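Local coordinates for putative capsid protein of prophage (Escherichia coli CFT073, PDB 3BQW), which probably serves as a major capsid protein of a prophage, a shell-building subunit of the phage major capsid protein E family, at residues 293-298 / 310-315; 85-90 / 333-338; 22-27 / 124-129. All blocks are in the same frame, centred on the assembly; numbering follows the deposited sequence.

Contact 1: residues 293-298 / 310-315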
loop_
_atom_site.group_PDB
_atom_site.type_symbol
_atom_site.label_atom_id
_atom_site.label_comp_id
_atom_site.label_asym_id
_atom_site.label_seq_id
_atom_site.Cartn_x
_atom_site.Cartn_y
_atom_site.Cartn_z
ATOM N N VAL A 293 -7.230 1.463 -6.188
ATOM C CA VAL A 293 -7.691 0.907 -4.924
ATOM C C VAL A 293 -9.189 1.082 -4.971
ATOM O O VAL A 293 -9.704 2.191 -5.125
ATOM C CB VAL A 293 -7.027 1.544 -3.652
ATOM C CG1 VAL A 293 -7.561 0.880 -2.368
ATOM C CG2 VAL A 293 -5.505 1.381 -3.703
ATOM N N ALA A 294 -9.884 -0.046 -4.901
ATOM C CA ALA A 294 -11.330 -0.082 -4.909
ATOM C C ALA A 294 -11.791 -0.112 -3.469
ATOM O O ALA A 294 -11.229 -0.833 -2.638
ATOM C CB ALA A 294 -11.840 -1.314 -5.671
ATOM N N TYR A 295 -12.817 0.670 -3.169
ATOM C CA TYR A 295 -13.372 0.727 -1.809
ATOM C C TYR A 295 -14.815 0.211 -1.807
ATOM O O TYR A 295 -15.664 0.715 -2.544
ATOM C CB TYR A 295 -13.315 2.158 -1.278
ATOM C CG TYR A 295 -11.905 2.632 -1.046
ATOM C CD1 TYR A 295 -11.342 2.618 0.230
ATOM C CD2 TYR A 295 -11.117 3.086 -2.115
ATOM C CE1 TYR A 295 -10.006 3.047 0.436
ATOM C CE2 TYR A 295 -9.823 3.530 -1.912
ATOM C CZ TYR A 295 -9.269 3.504 -0.633
ATOM O OH TYR A 295 -7.965 3.926 -0.450
ATOM N N GLY A 296 -15.086 -0.793 -0.979
ATOM C CA GLY A 296 -16.434 -1.253 -0.798
ATOM C C GLY A 296 -17.160 -0.233 0.038
ATOM O O GLY A 296 -16.531 0.606 0.677
ATOM N N ALA A 297 -18.483 -0.303 0.028
ATOM C CA ALA A 297 -19.318 0.590 0.852
ATOM C C ALA A 297 -19.017 0.487 2.349
ATOM O O ALA A 297 -18.741 -0.588 2.882
ATOM C CB ALA A 297 -20.830 0.335 0.615
ATOM N N ILE A 298 -19.114 1.634 3.006
ATOM C CA ILE A 298 -19.071 1.707 4.454
ATOM C C ILE A 298 -20.354 1.076 4.992
ATOM O O ILE A 298 -21.447 1.353 4.476
ATOM C CB ILE A 298 -18.955 3.148 4.929
ATOM C CG1 ILE A 298 -17.756 3.845 4.262
ATOM C CG2 ILE A 298 -18.853 3.188 6.455
ATOM C CD1 ILE A 298 -16.417 3.334 4.749
ATOM N N GLN A 310 -20.801 5.584 0.609
ATOM C CA GLN A 310 -19.895 5.615 -0.512
ATOM C C GLN A 310 -18.750 6.514 -0.147
ATOM O O GLN A 310 -18.815 7.714 -0.338
ATOM C CB GLN A 310 -20.607 6.073 -1.782
ATOM C CG GLN A 310 -19.762 5.939 -3.023
ATOM C CD GLN A 310 -20.568 5.812 -4.310
ATOM O OE1 GLN A 310 -21.591 6.468 -4.493
ATOM N NE2 GLN A 310 -20.085 4.966 -5.226
ATOM N N ASN A 311 -17.683 5.905 0.374
ATOM C CA ASN A 311 -16.572 6.621 1.001
ATOM C C ASN A 311 -15.326 5.755 1.117
ATOM O O ASN A 311 -15.435 4.573 1.438
ATOM C CB ASN A 311 -16.987 7.036 2.426
ATOM C CG ASN A 311 -17.436 8.485 2.517
ATOM O OD1 ASN A 311 -16.749 9.383 2.031
ATOM N ND2 ASN A 311 -18.588 8.715 3.145
ATOM N N MET A 312 -14.150 6.346 0.887
ATOM C CA MET A 312 -12.880 5.686 1.186
ATOM C C MET A 312 -12.800 5.419 2.691
ATOM O O MET A 312 -12.539 4.298 3.135
ATOM C CB MET A 312 -11.689 6.531 0.747
ATOM C CG MET A 312 -11.611 6.854 -0.768
ATOM S SD MET A 312 -10.071 7.702 -1.188
ATOM C CE MET A 312 -10.324 9.231 -0.325
ATOM N N PHE A 313 -13.082 6.468 3.458
ATOM C CA PHE A 313 -12.956 6.480 4.920
ATOM C C PHE A 313 -14.203 7.043 5.542
ATOM O O PHE A 313 -14.835 7.940 4.983
ATOM C CB PHE A 313 -11.774 7.362 5.364
ATOM C CG PHE A 313 -10.510 7.087 4.612
ATOM C CD1 PHE A 313 -9.899 5.837 4.698
ATOM C CD2 PHE A 313 -9.931 8.073 3.820
ATOM C CE1 PHE A 313 -8.725 5.560 3.989
ATOM C CE2 PHE A 313 -8.765 7.818 3.109
ATOM C CZ PHE A 313 -8.158 6.562 3.185
ATOM N N TYR A 314 -14.531 6.537 6.718
ATOM C CA TYR A 314 -15.636 7.051 7.498
ATOM C C TYR A 314 -15.227 7.074 8.974
ATOM O O TYR A 314 -15.210 6.038 9.632
ATOM C CB TYR A 314 -16.883 6.207 7.290
ATOM C CG TYR A 314 -18.095 6.802 7.899
ATOM C CD1 TYR A 314 -18.888 7.697 7.178
ATOM C CD2 TYR A 314 -18.472 6.479 9.204
ATOM C CE1 TYR A 314 -20.008 8.268 7.762
ATOM C CE2 TYR A 314 -19.582 7.021 9.767
ATOM C CZ TYR A 314 -20.344 7.913 9.049
ATOM O OH TYR A 314 -21.459 8.449 9.624
ATOM N N PRO A 315 -14.874 8.264 9.475
ATOM C CA PRO A 315 -14.446 8.461 10.845
ATOM C C PRO A 315 -15.609 8.697 11.796
ATOM O O PRO A 315 -16.628 9.282 11.415
ATOM C CB PRO A 315 -13.538 9.681 10.733
ATOM C CG PRO A 315 -14.198 10.513 9.679
ATOM C CD PRO A 315 -14.808 9.519 8.706
HETATM O O HOH W 1 -14.495 1.809 2.052
#

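Contact 2: residues 85-90 / 333-338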
loop_
_atom_site.group_PDB
_atom_site.type_symbol
_atom_site.label_atom_id
_atom_site.label_comp_id
_atom_site.label_asym_id
_atom_site.label_seq_id
_atom_site.Cartn_x
_atom_site.Cartn_y
_atom_site.Cartn_z
ATOM N N GLY A 85 -11.613 -6.722 2.537
ATOM C CA GLY A 85 -11.356 -6.815 3.962
ATOM C C GLY A 85 -11.825 -5.526 4.623
ATOM O O GLY A 85 -11.299 -4.459 4.345
ATOM N N TYR A 86 -12.829 -5.629 5.482
ATOM C CA TYR A 86 -13.371 -4.475 6.167
ATOM C C TYR A 86 -12.515 -4.138 7.370
ATOM O O TYR A 86 -12.198 -5.007 8.189
ATOM C CB TYR A 86 -14.806 -4.728 6.606
ATOM C CG TYR A 86 -15.572 -3.475 6.890
ATOM C CD1 TYR A 86 -16.255 -2.825 5.874
ATOM C CD2 TYR A 86 -15.648 -2.950 8.192
ATOM C CE1 TYR A 86 -16.973 -1.694 6.123
ATOM C CE2 TYR A 86 -16.369 -1.801 8.454
ATOM C CZ TYR A 86 -17.038 -1.177 7.414
ATOM O OH TYR A 86 -17.789 -0.037 7.614
ATOM N N MET A 87 -12.143 -2.863 7.459
ATOM C CA MET A 87 -11.301 -2.356 8.521
ATOM C C MET A 87 -12.038 -1.275 9.319
ATOM O O MET A 87 -12.797 -0.446 8.760
ATOM C CB MET A 87 -10.013 -1.765 7.918
ATOM C CG MET A 87 -9.177 -2.677 7.031
ATOM S SD MET A 87 -7.633 -1.847 6.460
ATOM C CE MET A 87 -6.797 -1.999 7.994
ATOM N N LYS A 88 -11.803 -1.278 10.630
ATOM C CA LYS A 88 -12.321 -0.239 11.514
ATOM C C LYS A 88 -11.496 -0.076 12.799
ATOM O O LYS A 88 -12.015 -0.187 13.899
ATOM C CB LYS A 88 -13.808 -0.445 11.812
ATOM C CG LYS A 88 -14.201 -1.795 12.369
ATOM C CD LYS A 88 -15.704 -1.775 12.600
ATOM C CE LYS A 88 -16.236 -3.075 13.178
ATOM N NZ LYS A 88 -15.584 -3.429 14.461
ATOM N N PRO A 89 -10.201 0.249 12.648
ATOM C CA PRO A 89 -9.370 0.455 13.809
ATOM C C PRO A 89 -9.883 1.625 14.631
ATOM O O PRO A 89 -10.365 2.633 14.072
ATOM C CB PRO A 89 -8.004 0.777 13.203
ATOM C CG PRO A 89 -8.276 1.278 11.860
ATOM C CD PRO A 89 -9.451 0.479 11.404
ATOM N N LYS A 90 -9.829 1.456 15.949
ATOM C CA LYS A 90 -10.202 2.515 16.868
ATOM C C LYS A 90 -9.137 2.693 17.929
ATOM O O LYS A 90 -8.319 1.807 18.158
ATOM C CB LYS A 90 -11.571 2.247 17.520
ATOM C CG LYS A 90 -11.602 1.106 18.511
ATOM C CD LYS A 90 -12.940 1.042 19.190
ATOM C CE LYS A 90 -13.037 -0.186 20.083
ATOM N NZ LYS A 90 -14.363 -0.232 20.775
ATOM N N SER A 333 -13.060 1.605 6.728
ATOM C CA SER A 333 -12.592 1.530 5.325
ATOM C C SER A 333 -12.584 0.076 4.822
ATOM O O SER A 333 -12.313 -0.844 5.590
ATOM C CB SER A 333 -11.176 2.106 5.199
ATOM O OG SER A 333 -10.845 2.372 3.850
ATOM N N ALA A 334 -12.850 -0.110 3.528
ATOM C CA ALA A 334 -12.877 -1.450 2.910
ATOM C C ALA A 334 -12.151 -1.424 1.570
ATOM O O ALA A 334 -12.755 -1.638 0.540
ATOM C CB ALA A 334 -14.342 -1.950 2.741
ATOM N N PRO A 335 -10.840 -1.171 1.596
ATOM C CA PRO A 335 -10.008 -1.074 0.400
ATOM C C PRO A 335 -9.507 -2.406 -0.137
ATOM O O PRO A 335 -9.239 -3.343 0.630
ATOM C CB PRO A 335 -8.820 -0.247 0.882
ATOM C CG PRO A 335 -8.655 -0.666 2.315
ATOM C CD PRO A 335 -10.045 -0.931 2.824
ATOM N N GLN A 336 -9.368 -2.459 -1.464
ATOM C CA GLN A 336 -8.760 -3.584 -2.166
ATOM C C GLN A 336 -8.062 -3.067 -3.429
ATOM O O GLN A 336 -8.723 -2.481 -4.288
ATOM C CB GLN A 336 -9.841 -4.574 -2.600
ATOM C CG GLN A 336 -9.318 -5.780 -3.394
ATOM C CD GLN A 336 -8.234 -6.544 -2.659
ATOM O OE1 GLN A 336 -8.402 -6.882 -1.483
ATOM N NE2 GLN A 336 -7.115 -6.828 -3.346
ATOM N N PRO A 337 -6.727 -3.225 -3.521
ATOM C CA PRO A 337 -6.017 -2.911 -4.757
ATOM C C PRO A 337 -6.439 -3.813 -5.929
ATOM O O PRO A 337 -6.637 -5.014 -5.761
ATOM C CB PRO A 337 -4.538 -3.119 -4.403
ATOM C CG PRO A 337 -4.487 -3.263 -2.970
ATOM C CD PRO A 337 -5.810 -3.608 -2.439
ATOM N N VAL A 338 -6.635 -3.195 -7.086
ATOM C CA VAL A 338 -6.988 -3.906 -8.292
ATOM C C VAL A 338 -5.999 -3.467 -9.368
ATOM O O VAL A 338 -5.948 -2.281 -9.686
ATOM C CB VAL A 338 -8.429 -3.592 -8.750
ATOM C CG1 VAL A 338 -8.739 -4.348 -10.025
ATOM C CG2 VAL A 338 -9.434 -3.952 -7.635
HETATM O O HOH W 2 -9.325 -6.155 0.939
HETATM O O HOH W 3 -8.923 -4.091 3.392
#

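Contact 3: residues 22-27 / 124-129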
loop_
_atom_site.group_PDB
_atom_site.type_symbol
_atom_site.label_atom_id
_atom_site.label_comp_id
_atom_site.label_asym_id
_atom_site.label_seq_id
_atom_site.Cartn_x
_atom_site.Cartn_y
_atom_site.Cartn_z
ATOM N N ILE A 22 -2.428 17.693 4.991
ATOM C CA ILE A 22 -1.932 16.663 5.903
ATOM C C ILE A 22 -1.368 15.525 5.042
ATOM O O ILE A 22 -2.111 14.864 4.322
ATOM C CB ILE A 22 -3.039 16.210 6.903
ATOM C CG1 ILE A 22 -3.503 17.418 7.746
ATOM C CG2 ILE A 22 -2.544 15.092 7.828
ATOM C CD1 ILE A 22 -4.965 17.403 8.099
ATOM N N ALA A 23 -0.044 15.346 5.112
ATOM C CA ALA A 23 0.712 14.390 4.301
ATOM C C ALA A 23 0.115 12.997 4.370
ATOM O O ALA A 23 -0.015 12.322 3.349
ATOM C CB ALA A 23 2.191 14.353 4.757
ATOM N N GLU A 24 -0.284 12.597 5.576
ATOM C CA GLU A 24 -0.875 11.275 5.812
ATOM C C GLU A 24 -2.116 11.076 4.974
ATOM O O GLU A 24 -2.485 9.948 4.692
ATOM C CB GLU A 24 -1.260 11.067 7.295
ATOM C CG GLU A 24 -0.084 10.919 8.245
ATOM C CD GLU A 24 0.482 12.237 8.727
ATOM O OE1 GLU A 24 0.117 13.322 8.195
ATOM O OE2 GLU A 24 1.323 12.183 9.645
ATOM N N PHE A 25 -2.775 12.175 4.611
ATOM C CA PHE A 25 -4.006 12.103 3.842
ATOM C C PHE A 25 -3.739 12.247 2.344
ATOM O O PHE A 25 -4.350 11.543 1.553
ATOM C CB PHE A 25 -5.033 13.141 4.324
ATOM C CG PHE A 25 -5.369 13.051 5.811
ATOM C CD1 PHE A 25 -5.143 11.889 6.547
ATOM C CD2 PHE A 25 -5.948 14.129 6.461
ATOM C CE1 PHE A 25 -5.471 11.814 7.878
ATOM C CE2 PHE A 25 -6.278 14.053 7.805
ATOM C CZ PHE A 25 -6.046 12.897 8.509
ATOM N N LYS A 26 -2.821 13.113 1.940
ATOM C CA LYS A 26 -2.679 13.350 0.517
ATOM C C LYS A 26 -1.731 12.345 -0.201
ATOM O O LYS A 26 -1.868 12.126 -1.411
ATOM C CB LYS A 26 -2.344 14.826 0.231
ATOM C CG LYS A 26 -0.903 15.163 -0.004
ATOM C CD LYS A 26 -0.697 16.690 -0.247
ATOM C CE LYS A 26 -0.760 17.115 -1.739
ATOM N NZ LYS A 26 -0.317 18.573 -1.948
ATOM N N PHE A 27 -0.804 11.730 0.541
ATOM C CA PHE A 27 0.138 10.772 -0.040
ATOM C C PHE A 27 -0.113 9.359 0.454
ATOM O O PHE A 27 -0.662 9.157 1.525
ATOM C CB PHE A 27 1.585 11.162 0.285
ATOM C CG PHE A 27 1.904 12.598 -0.014
ATOM C CD1 PHE A 27 1.671 13.120 -1.271
ATOM C CD2 PHE A 27 2.452 13.417 0.956
ATOM C CE1 PHE A 27 1.954 14.457 -1.557
ATOM C CE2 PHE A 27 2.744 14.748 0.679
ATOM C CZ PHE A 27 2.491 15.264 -0.586
ATOM N N ASN A 124 -4.991 10.447 16.379
ATOM C CA ASN A 124 -5.439 9.069 16.212
ATOM C C ASN A 124 -6.079 8.830 14.856
ATOM O O ASN A 124 -5.925 7.749 14.279
ATOM C CB ASN A 124 -6.359 8.652 17.348
ATOM C CG ASN A 124 -5.592 8.375 18.640
ATOM O OD1 ASN A 124 -4.796 7.463 18.694
ATOM N ND2 ASN A 124 -5.820 9.187 19.669
ATOM N N MET A 125 -6.752 9.832 14.314
ATOM C CA MET A 125 -7.258 9.743 12.947
ATOM C C MET A 125 -6.123 9.546 11.963
ATOM O O MET A 125 -6.232 8.700 11.067
ATOM C CB MET A 125 -8.051 11.002 12.555
ATOM C CG MET A 125 -9.473 11.100 13.135
ATOM S SD MET A 125 -10.353 12.632 12.686
ATOM C CE MET A 125 -10.549 12.248 10.958
ATOM N N ARG A 126 -5.047 10.331 12.102
ATOM C CA ARG A 126 -3.883 10.199 11.226
ATOM C C ARG A 126 -3.253 8.809 11.315
ATOM O O ARG A 126 -2.815 8.260 10.325
ATOM C CB ARG A 126 -2.808 11.269 11.516
ATOM C CG ARG A 126 -3.186 12.677 11.031
ATOM C CD ARG A 126 -2.008 13.663 11.036
ATOM N NE ARG A 126 -1.168 13.622 12.242
ATOM C CZ ARG A 126 -1.403 14.291 13.366
ATOM N NH1 ARG A 126 -2.462 15.081 13.496
ATOM N NH2 ARG A 126 -0.566 14.166 14.388
ATOM N N ARG A 127 -3.203 8.267 12.516
ATOM C CA ARG A 127 -2.627 6.948 12.774
ATOM C C ARG A 127 -3.520 5.844 12.177
ATOM O O ARG A 127 -3.025 4.852 11.647
ATOM C CB ARG A 127 -2.475 6.832 14.291
ATOM C CG ARG A 127 -2.072 5.525 14.898
ATOM C CD ARG A 127 -1.938 5.725 16.444
ATOM N NE ARG A 127 -0.832 6.648 16.750
ATOM C CZ ARG A 127 -0.921 7.851 17.332
ATOM N NH1 ARG A 127 -2.077 8.369 17.765
ATOM N NH2 ARG A 127 0.193 8.553 17.509
ATOM N N GLN A 128 -4.837 6.037 12.243
ATOM C CA GLN A 128 -5.779 5.089 11.635
ATOM C C GLN A 128 -5.701 5.060 10.102
ATOM O O GLN A 128 -5.712 4.008 9.494
ATOM C CB GLN A 128 -7.203 5.360 12.120
ATOM C CG GLN A 128 -7.395 4.912 13.542
ATOM C CD GLN A 128 -8.614 5.518 14.187
ATOM O OE1 GLN A 128 -9.456 6.127 13.521
ATOM N NE2 GLN A 128 -8.711 5.371 15.496
ATOM N N ILE A 129 -5.590 6.224 9.474
ATOM C CA ILE A 129 -5.371 6.275 8.023
ATOM C C ILE A 129 -4.029 5.640 7.637
ATOM O O ILE A 129 -3.942 4.935 6.647
ATOM C CB ILE A 129 -5.459 7.716 7.492
ATOM C CG1 ILE A 129 -6.868 8.278 7.718
ATOM C CG2 ILE A 129 -5.104 7.771 6.011
ATOM C CD1 ILE A 129 -7.967 7.505 7.079
HETATM O O HOH W 4 0.558 11.299 12.176
#

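Contact 1: residues 293-298 / 310-315
Tyr295 and Met312 meet because both side chains leave the backbone with CG anti to the carbonyl carbon (chi1 -68° and -61°), which lays the methionine chain across the phenol. Met312 CG sits over the middle of one ring face, 3.9 Å from the centroid of the Tyr295 ring and only 9° off its normal, a CH-pi contact. The chain then bends at chi3, and the sulfur stands obliquely to the same ring, SD being 4.7 Å from the centroid of Tyr295, a Met-aromatic contact. Met312 CA lies over that face as well, 3.6 Å from Tyr295 CD1. The two segments lead out of and back into the mixed sheet: the chain leaves strand 292-295, passes Ile298 and helix 301-305, and re-enters at strand 314-319, and strand 327-338 pairs antiparallel with both. Beyond the ring, Ile298 forms a second apolar patch. Its CG2 branch touches Tyr314 CB at 3.7 Å, while CG1 packs on Asn311 CB at 3.8 Å. The polar link is a water in the plane of the Tyr295 ring, at its edge, which lies 2.7 Å from Gly296 O and 3.0 Å from Asn311 O. Asn311 ND2 turns to Ala308 O instead.

Contact 2: residues 85-90 / 333-338
Met87 and Ser333 are joined by two backbone hydrogen bonds that make a single antiparallel bridge, a hydrogen-bonded pair. Met87 N donates to Ser333 O at 2.8 Å, arriving almost in line with the carbonyl bond (C=O...N angle 170°). The return bond, from Ser333 N to Met87 O at 2.9 Å, is more bent at its acceptor, with the donor tilted 27° from the carbonyl plane. Water extends this polar seam past the bridge. One molecule accepts from Gly85 N and lies 2.8 Å from Pro335 O and 2.7 Å from Gln336 OE1; another lies 2.6 Å from Gly85 O and also reaches Pro335 O. Two side-chain hydroxyls hydrogen-bond outward, Tyr86 OH accepting from Met299 N and Ser333 OG pairing with Met312 O. The bridge thus fastens the loop between strands 81-82 and 90-92 to strand 327-338 of the mixed sheet, just before 90-92 itself pairs antiparallel with that strand. A carbonyl-ring contact adds to this: Ser333 O lies over one face of the Tyr86 ring. Apolar contacts are fewer. With CG anti to the backbone N (chi1 -160°), the Tyr86 ring lies against Ala334, its CD1 being 3.8 Å from Ala334 CB. Met87 SD approaches Pro335 CG more loosely, at 4.4 Å.

Contact 3: residues 22-27 / 124-129
Arg126 reaches across from helix 113-146 among three side chains, those of Glu24 and Phe25 in the short helix 23-26 and of Ile22 at its N-cap position, and each of them meets a different part of it. Phe25 lies roughly at a right angle to the aliphatic stem of Arg126, which approaches the ring obliquely, Arg126 CG coming within 3.8 Å of Phe25 CZ; the ring and guanidinium planes are 49° apart. Ile22 crosses the stem at about a right angle too, its CG2 branch resting 3.6 Å from Arg126 CD. That same methyl lies above one face of the Phe25 ring, toward the rim, so Ile22 packs on both partners.

One turn further along the long helix, Ile129 also lies crosswise to Phe25, with CG1 3.8 Å from Phe25 CE1, while its CG2 branch meets the backbone at Glu24 O. Two helices are therefore joined by a small apolar cluster, which helix 10-17 extends: Leu17 touches both Phe25 and Ile129, and the Tyr16 ring stands nearly perpendicular to that of Phe25.

Glu24 lies alongside the arginine stem. A bend at chi2 (85°) folds its carboxylate back to Arg126, with OE1 3.6 Å from Arg126 CD, and the carboxylate and guanidinium planes are 55° apart. OE2 lies at the guanidinium edge, but the salt bridge is long, 3.9 Å from Glu24 OE2 to Arg126 NE. A water bridges the gap, donating to Glu24 OE2 and accepting from Arg126 NE at 2.9 Å. Arg126 NH1 hydrogen-bonds instead to Tyr16 OH. The direct ion pair is thus probably weak, with the water coupling the two charged groups, and the close direct contacts are those of the aliphatic stem.

Contacts 1 and 2 share one mixed sheet and meet directly: contact 2 is made by the very strand that is the common neighbour of those in contact 1, Ala294 O accepts from Gln336 N, and Tyr295 packs on Pro335. Contact 3 sits about 15 Å from each, centre to centre, and joins helices rather than strands, yet helix 113-146 packs against the sheet, Ile129 meeting Phe313 and Gln128 meeting Pro89. All three are partly buried, with buried residues most frequent in contact 1. Their chemistry differs with the elements joined: aromatic and aliphatic packing with one bridging water in contact 1, backbone bonding extended by two waters in contact 2, and an apolar cluster edged by a water-mediated charge pair in contact 3.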